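Local structure of orotidine 5'-phosphate decarboxylase (Lactobacillus acidophilus, 3TFX) at residues G27-D31 with Q54-K58; V7-L11 with P218-A222; A101-L105 with V115-L119. The protein probably catalyses the decarboxylation of orotidine 5'-monophosphate to uridine 5'-monophosphate, the last step of de novo UMP synthesis, as a homodimer of TIM barrels. All coordinates share one frame; numbering follows the deposited sequence.

Contact 1: G27-D31 with Q54-K58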
# COMPACT_ATOMS: atom_id res chain seq x y z
N GLY A 27 -28.71 4.21 -3.28
CA GLY A 27 -29.49 4.13 -4.51
C GLY A 27 -29.26 2.85 -5.25
O GLY A 27 -28.80 1.86 -4.68
N ASP A 28 -29.57 2.87 -6.54
CA ASP A 28 -29.40 1.71 -7.40
C ASP A 28 -27.90 1.52 -7.61
O ASP A 28 -27.19 2.51 -7.84
CB ASP A 28 -30.11 1.92 -8.74
CG ASP A 28 -31.63 1.97 -8.61
OD1 ASP A 28 -32.21 1.24 -7.77
OD2 ASP A 28 -32.26 2.71 -9.39
N PRO A 29 -27.40 0.27 -7.52
CA PRO A 29 -25.97 0.00 -7.61
C PRO A 29 -25.31 0.64 -8.83
O PRO A 29 -24.21 1.15 -8.71
CB PRO A 29 -25.92 -1.53 -7.68
CG PRO A 29 -27.08 -1.96 -6.84
CD PRO A 29 -28.15 -0.93 -7.06
N HIS A 30 -25.99 0.65 -9.96
CA HIS A 30 -25.45 1.22 -11.20
C HIS A 30 -25.28 2.73 -11.16
O HIS A 30 -24.64 3.30 -12.05
CB HIS A 30 -26.29 0.79 -12.40
CG HIS A 30 -26.15 -0.68 -12.71
ND1 HIS A 30 -25.07 -1.20 -13.39
CD2 HIS A 30 -26.95 -1.73 -12.40
CE1 HIS A 30 -25.22 -2.50 -13.51
NE2 HIS A 30 -26.35 -2.85 -12.91
N ASP A 31 -25.84 3.37 -10.13
CA ASP A 31 -25.71 4.80 -9.93
C ASP A 31 -24.73 5.13 -8.80
O ASP A 31 -24.59 6.29 -8.43
CB ASP A 31 -27.09 5.43 -9.64
CG ASP A 31 -28.11 5.16 -10.74
OD1 ASP A 31 -27.69 5.01 -11.91
OD2 ASP A 31 -29.32 5.06 -10.44
N GLN A 54 -19.90 -7.07 -9.35
CA GLN A 54 -20.81 -7.92 -10.11
C GLN A 54 -22.24 -7.37 -10.10
O GLN A 54 -22.94 -7.44 -11.11
CB GLN A 54 -20.79 -9.36 -9.58
CG GLN A 54 -19.57 -10.17 -10.06
CD GLN A 54 -19.43 -11.55 -9.37
OE1 GLN A 54 -20.37 -12.04 -8.73
NE2 GLN A 54 -18.26 -12.17 -9.53
N GLN A 55 -22.65 -6.83 -8.96
CA GLN A 55 -23.89 -6.06 -8.82
C GLN A 55 -23.91 -4.75 -9.60
O GLN A 55 -24.97 -4.12 -9.72
CB GLN A 55 -24.14 -5.73 -7.36
CG GLN A 55 -24.50 -6.90 -6.48
CD GLN A 55 -24.72 -6.46 -5.05
OE1 GLN A 55 -25.49 -5.53 -4.79
NE2 GLN A 55 -24.03 -7.11 -4.11
N GLY A 56 -22.75 -4.30 -10.08
CA GLY A 56 -22.69 -3.05 -10.83
C GLY A 56 -22.17 -1.83 -10.09
O GLY A 56 -22.11 -0.74 -10.67
N TYR A 57 -21.79 -1.98 -8.82
CA TYR A 57 -21.14 -0.89 -8.09
C TYR A 57 -19.81 -0.53 -8.77
O TYR A 57 -19.07 -1.41 -9.24
CB TYR A 57 -20.90 -1.26 -6.63
CG TYR A 57 -22.16 -1.29 -5.78
CD1 TYR A 57 -22.77 -0.10 -5.37
CD2 TYR A 57 -22.72 -2.50 -5.37
CE1 TYR A 57 -23.93 -0.12 -4.58
CE2 TYR A 57 -23.88 -2.53 -4.58
CZ TYR A 57 -24.48 -1.34 -4.20
OH TYR A 57 -25.62 -1.35 -3.42
N LYS A 58 -19.53 0.77 -8.87
CA LYS A 58 -18.20 1.21 -9.28
C LYS A 58 -17.39 1.42 -7.99
O LYS A 58 -17.87 2.05 -7.04
CB LYS A 58 -18.27 2.46 -10.15
CG LYS A 58 -18.82 2.22 -11.57
CD LYS A 58 -18.57 3.42 -12.49
CE LYS A 58 -19.70 3.64 -13.52
NZ LYS A 58 -19.82 2.58 -14.58
O HOH W 1 -26.96 0.87 -3.34
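Pro29 sets its CB over the centre of one face of the Tyr57 ring, and this CH-pi contact is the tightly packed half of the contact. That CB stands 3.8 Å from the ring centroid, only 10° off the normal, while CG leans toward the phenol end and comes 3.8 Å from CZ of Tyr57. The same CB also rests 3.4 Å from the carbonyl O of Gln55. No direct hydrogen bond joins the two segments. What links them in polar terms is a water at the ring edge, in the plane of the phenol: it accepts from Tyr57 OH at 2.6 Å and donates to Gly27 O, which would help to hold the rotation of the hydroxyl.

The looser half faces solvent. Here the bond from CA to CB of His30 leads away from 54-58, but with CG anti to its own carbonyl carbon (chi1 -69°) the ring turns back and sets a face over Gly56. CA of Gly56 lies 4.1 Å from the His30 ring centroid, 28° off the normal, a more slanting CH-pi contact than that of the proline. Gly56, with its positive phi, closes helix 46-54 in a Schellman motif, and the bare backbone of that turn admits the imidazole. Each segment follows a helix and leads into a barrel strand: 27-31 connects helix 16-24 to strand 33-36, and the other connects helix 46-54 to strand 58-65, where Lys58 pairs through its backbone with Val32 and Val34.

Contact 2: V7-L11 with P218-A222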
# COMPACT_ATOMS: atom_id res chain seq x y z
N VAL A 7 -19.15 11.29 -8.79
CA VAL A 7 -19.04 11.63 -7.37
C VAL A 7 -18.84 10.29 -6.66
O VAL A 7 -19.65 9.37 -6.80
CB VAL A 7 -20.29 12.38 -6.85
CG1 VAL A 7 -20.21 12.64 -5.30
CG2 VAL A 7 -20.46 13.69 -7.62
N ILE A 8 -17.74 10.17 -5.91
CA ILE A 8 -17.36 8.89 -5.29
C ILE A 8 -17.59 8.96 -3.78
O ILE A 8 -17.06 9.85 -3.12
CB ILE A 8 -15.87 8.54 -5.57
CG1 ILE A 8 -15.62 8.43 -7.09
CG2 ILE A 8 -15.44 7.25 -4.83
CD1 ILE A 8 -14.16 8.50 -7.50
N VAL A 9 -18.34 8.00 -3.22
CA VAL A 9 -18.63 8.04 -1.79
C VAL A 9 -17.54 7.34 -0.96
O VAL A 9 -17.31 6.14 -1.11
CB VAL A 9 -20.05 7.49 -1.48
CG1 VAL A 9 -20.41 7.69 -0.02
CG2 VAL A 9 -21.07 8.22 -2.37
N ALA A 10 -16.86 8.09 -0.10
CA ALA A 10 -15.82 7.52 0.75
C ALA A 10 -16.42 6.77 1.92
O ALA A 10 -17.09 7.37 2.78
CB ALA A 10 -14.87 8.59 1.23
N LEU A 11 -16.20 5.47 1.95
CA LEU A 11 -16.70 4.61 3.01
C LEU A 11 -15.56 4.25 3.95
O LEU A 11 -14.66 3.50 3.58
CB LEU A 11 -17.34 3.34 2.43
CG LEU A 11 -18.43 3.53 1.37
CD1 LEU A 11 -18.98 2.19 0.93
CD2 LEU A 11 -19.55 4.45 1.86
N PRO A 218 -20.54 14.14 4.55
CA PRO A 218 -21.66 14.90 3.99
C PRO A 218 -22.72 14.01 3.37
O PRO A 218 -23.89 14.37 3.34
CB PRO A 218 -21.01 15.78 2.93
CG PRO A 218 -19.64 16.04 3.47
CD PRO A 218 -19.25 14.81 4.27
N ILE A 219 -22.32 12.83 2.89
CA ILE A 219 -23.26 11.88 2.33
C ILE A 219 -23.58 10.73 3.29
O ILE A 219 -24.75 10.45 3.55
CB ILE A 219 -22.78 11.30 0.98
CG1 ILE A 219 -22.70 12.38 -0.11
CG2 ILE A 219 -23.70 10.16 0.54
CD1 ILE A 219 -21.94 11.94 -1.40
N THR A 220 -22.55 10.08 3.83
CA THR A 220 -22.73 8.84 4.56
C THR A 220 -23.40 9.05 5.92
O THR A 220 -23.92 8.12 6.49
CB THR A 220 -21.38 8.11 4.80
OG1 THR A 220 -20.51 8.97 5.54
CG2 THR A 220 -20.73 7.74 3.47
N LEU A 221 -23.34 10.28 6.42
CA LEU A 221 -23.98 10.63 7.69
C LEU A 221 -25.16 11.59 7.47
O LEU A 221 -25.71 12.12 8.43
CB LEU A 221 -22.96 11.22 8.67
CG LEU A 221 -21.79 10.29 9.07
CD1 LEU A 221 -20.93 10.97 10.11
CD2 LEU A 221 -22.26 8.93 9.60
N ALA A 222 -25.55 11.79 6.21
CA ALA A 222 -26.74 12.61 5.94
C ALA A 222 -27.96 11.84 6.43
O ALA A 222 -27.93 10.61 6.49
CB ALA A 222 -26.87 12.94 4.46
O HOH W 2 -17.74 8.65 5.02
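Where the first strand of the TIM barrel meets the short helix 217-220 that follows the eighth, Val9 packs against both Ile219 and Thr220. Its two methyls divide the work. CG1, anti to the backbone N of Val9 (chi1 -173°), reaches CG2 of Thr220 at 3.5 Å, the two side chains running past each other in opposite directions. CG2 of Val9 instead meets CD1 of Ile219 at 3.9 Å, in an oblique crossing, and the same CD1 extends to within 4.3 Å of Val7 CG1.

In the closed barrel, strand 7-10 pairs on one flank with strand 33-36 and on the other with strand 212-215; the short helix lies against its outward-facing valines, close to where the first and last strands pair. Tyr229 of helix 225-236 adds to this outer layer, touching Val9 and Ile219, and its OH is hydrogen-bonded to Val7 O. CD2 of Leu11 approaches the Thr220 methyl at 3.8 Å, bringing in the residues of helix 16-24 packed around that leucine.

The hydroxyl of Thr220, set between the backbone N and the carbonyl carbon (chi1 59°), shares a water with the strand: the water lies 2.8 Å from Thr220 OG1 and donates to Ala10 O at 2.7 Å. OG1 also makes a weak hydrogen bond to the carbonyl of Gly216, a predicted substrate-binding residue.

Contact 3: A101-L105 with V115-L119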
# COMPACT_ATOMS: atom_id res chain seq x y z
N ALA A 101 2.56 -1.06 -12.83
CA ALA A 101 1.22 -1.05 -12.25
C ALA A 101 0.16 -1.02 -13.35
O ALA A 101 -0.79 -1.81 -13.34
CB ALA A 101 1.06 0.14 -11.31
N LYS A 102 0.35 -0.14 -14.34
CA LYS A 102 -0.58 -0.02 -15.45
C LYS A 102 -0.60 -1.29 -16.30
O LYS A 102 -1.68 -1.74 -16.69
CB LYS A 102 -0.27 1.20 -16.32
CG LYS A 102 -1.35 1.48 -17.41
CD LYS A 102 -2.72 1.89 -16.80
CE LYS A 102 -3.85 1.92 -17.87
NZ LYS A 102 -5.25 2.18 -17.30
N ASP A 103 0.58 -1.87 -16.57
CA ASP A 103 0.68 -3.14 -17.32
C ASP A 103 0.00 -4.28 -16.59
O ASP A 103 -0.66 -5.13 -17.20
CB ASP A 103 2.14 -3.51 -17.59
CG ASP A 103 2.81 -2.57 -18.55
OD1 ASP A 103 2.12 -2.00 -19.41
OD2 ASP A 103 4.05 -2.40 -18.45
N GLY A 104 0.17 -4.30 -15.27
CA GLY A 104 -0.55 -5.26 -14.42
C GLY A 104 -2.06 -5.08 -14.50
O GLY A 104 -2.79 -6.07 -14.62
N LEU A 105 -2.52 -3.84 -14.42
CA LEU A 105 -3.95 -3.52 -14.58
C LEU A 105 -4.50 -4.06 -15.91
O LEU A 105 -5.53 -4.72 -15.94
CB LEU A 105 -4.17 -1.99 -14.48
CG LEU A 105 -4.65 -1.29 -13.18
CD1 LEU A 105 -4.51 -2.09 -11.90
CD2 LEU A 105 -4.09 0.14 -13.01
N VAL A 115 -10.41 -1.32 -18.48
CA VAL A 115 -9.19 -1.33 -17.66
C VAL A 115 -9.32 -0.26 -16.56
O VAL A 115 -9.61 0.91 -16.85
CB VAL A 115 -7.90 -1.04 -18.48
CG1 VAL A 115 -6.65 -1.10 -17.57
CG2 VAL A 115 -7.75 -2.01 -19.67
N PRO A 116 -9.12 -0.65 -15.29
CA PRO A 116 -9.17 0.31 -14.20
C PRO A 116 -8.25 1.51 -14.45
O PRO A 116 -7.21 1.37 -15.09
CB PRO A 116 -8.66 -0.50 -13.01
CG PRO A 116 -8.96 -1.90 -13.32
CD PRO A 116 -8.93 -2.03 -14.82
N LYS A 117 -8.65 2.68 -13.97
CA LYS A 117 -7.83 3.88 -14.10
C LYS A 117 -6.78 3.87 -12.99
O LYS A 117 -7.10 3.58 -11.84
CB LYS A 117 -8.69 5.15 -14.04
CG LYS A 117 -9.75 5.22 -15.13
CD LYS A 117 -9.15 5.83 -16.39
CE LYS A 117 -9.49 5.07 -17.65
NZ LYS A 117 -10.85 5.37 -18.17
N LEU A 118 -5.53 4.15 -13.34
CA LEU A 118 -4.43 4.16 -12.36
C LEU A 118 -4.19 5.58 -11.90
O LEU A 118 -3.83 6.45 -12.69
CB LEU A 118 -3.15 3.60 -12.99
CG LEU A 118 -1.86 3.58 -12.16
CD1 LEU A 118 -2.03 2.71 -10.91
CD2 LEU A 118 -0.68 3.10 -13.04
N LEU A 119 -4.34 5.81 -10.61
CA LEU A 119 -4.17 7.14 -10.08
C LEU A 119 -2.94 7.19 -9.20
O LEU A 119 -2.74 6.32 -8.35
CB LEU A 119 -5.41 7.56 -9.29
CG LEU A 119 -6.76 7.47 -10.01
CD1 LEU A 119 -7.91 7.56 -9.01
CD2 LEU A 119 -6.87 8.57 -11.05
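Leu105 and Leu118 form the apolar centre of the contact, their side chains crossing at about a right angle, with CD2 of Leu105 against CB of Leu118 at 3.6 Å. Leu118 is extended from its strand, CG anti to the backbone N (chi1 177°), and its forked end enters the helix surface one turn back: CD2 reaches CB of Ala101 at 3.8 Å and lies equally close to CB of Lys102. Nearer the start of the strand, CG of Leu105 meets the Pro116 ring at CB, 4.1 Å away, while Val115 turns its CG1 toward Leu105 CB at the same distance.

The polar part depends on Lys102. Its chain bends at chi2 (66°), passes alongside Leu118 in the opposite direction, and brings the ammonium to the strand, where NZ makes a weak hydrogen bond to Pro116 O of 3.1 Å. Asp159 is the stronger partner: its OD2 forms a salt bridge with Lys102 NZ and also accepts from the backbone N of Leu118. One carboxylate oxygen thus ties the helix to the strand, and its negative charge would probably ease the proximity of the two ammonium groups, Lys102 NZ and Lys117 NZ being 6.5 Å apart.

The axes of helix 101-105 and strand 117-119 run nearly antiparallel, at 157°, and approach within 9.1 Å. This is the returning half of a beta-alpha-beta unit, strand 86-90, helix 95-108 and strand 117-121, the repeating element of a TIM barrel.

How the contacts relate
From the N terminus, the chain lays down strand 7-10, whose partner in contact 2 arrives only at residues 218-222, so that contact closes a loop spanning almost the whole barrel. The other two are nested inside it and lie in series. Contact 1 closes first, bringing together two turns that lead into the second and third strands; contact 3 follows within a single beta-alpha-beta unit, joining a helix to the fifth strand. None touches another. Contacts 2 and 3 reach the same closed sheet from opposite sides of the chain's centre, their centres about 25 Å apart, whereas contact 1 lies nearer to contact 2, at about 15 Å between centres.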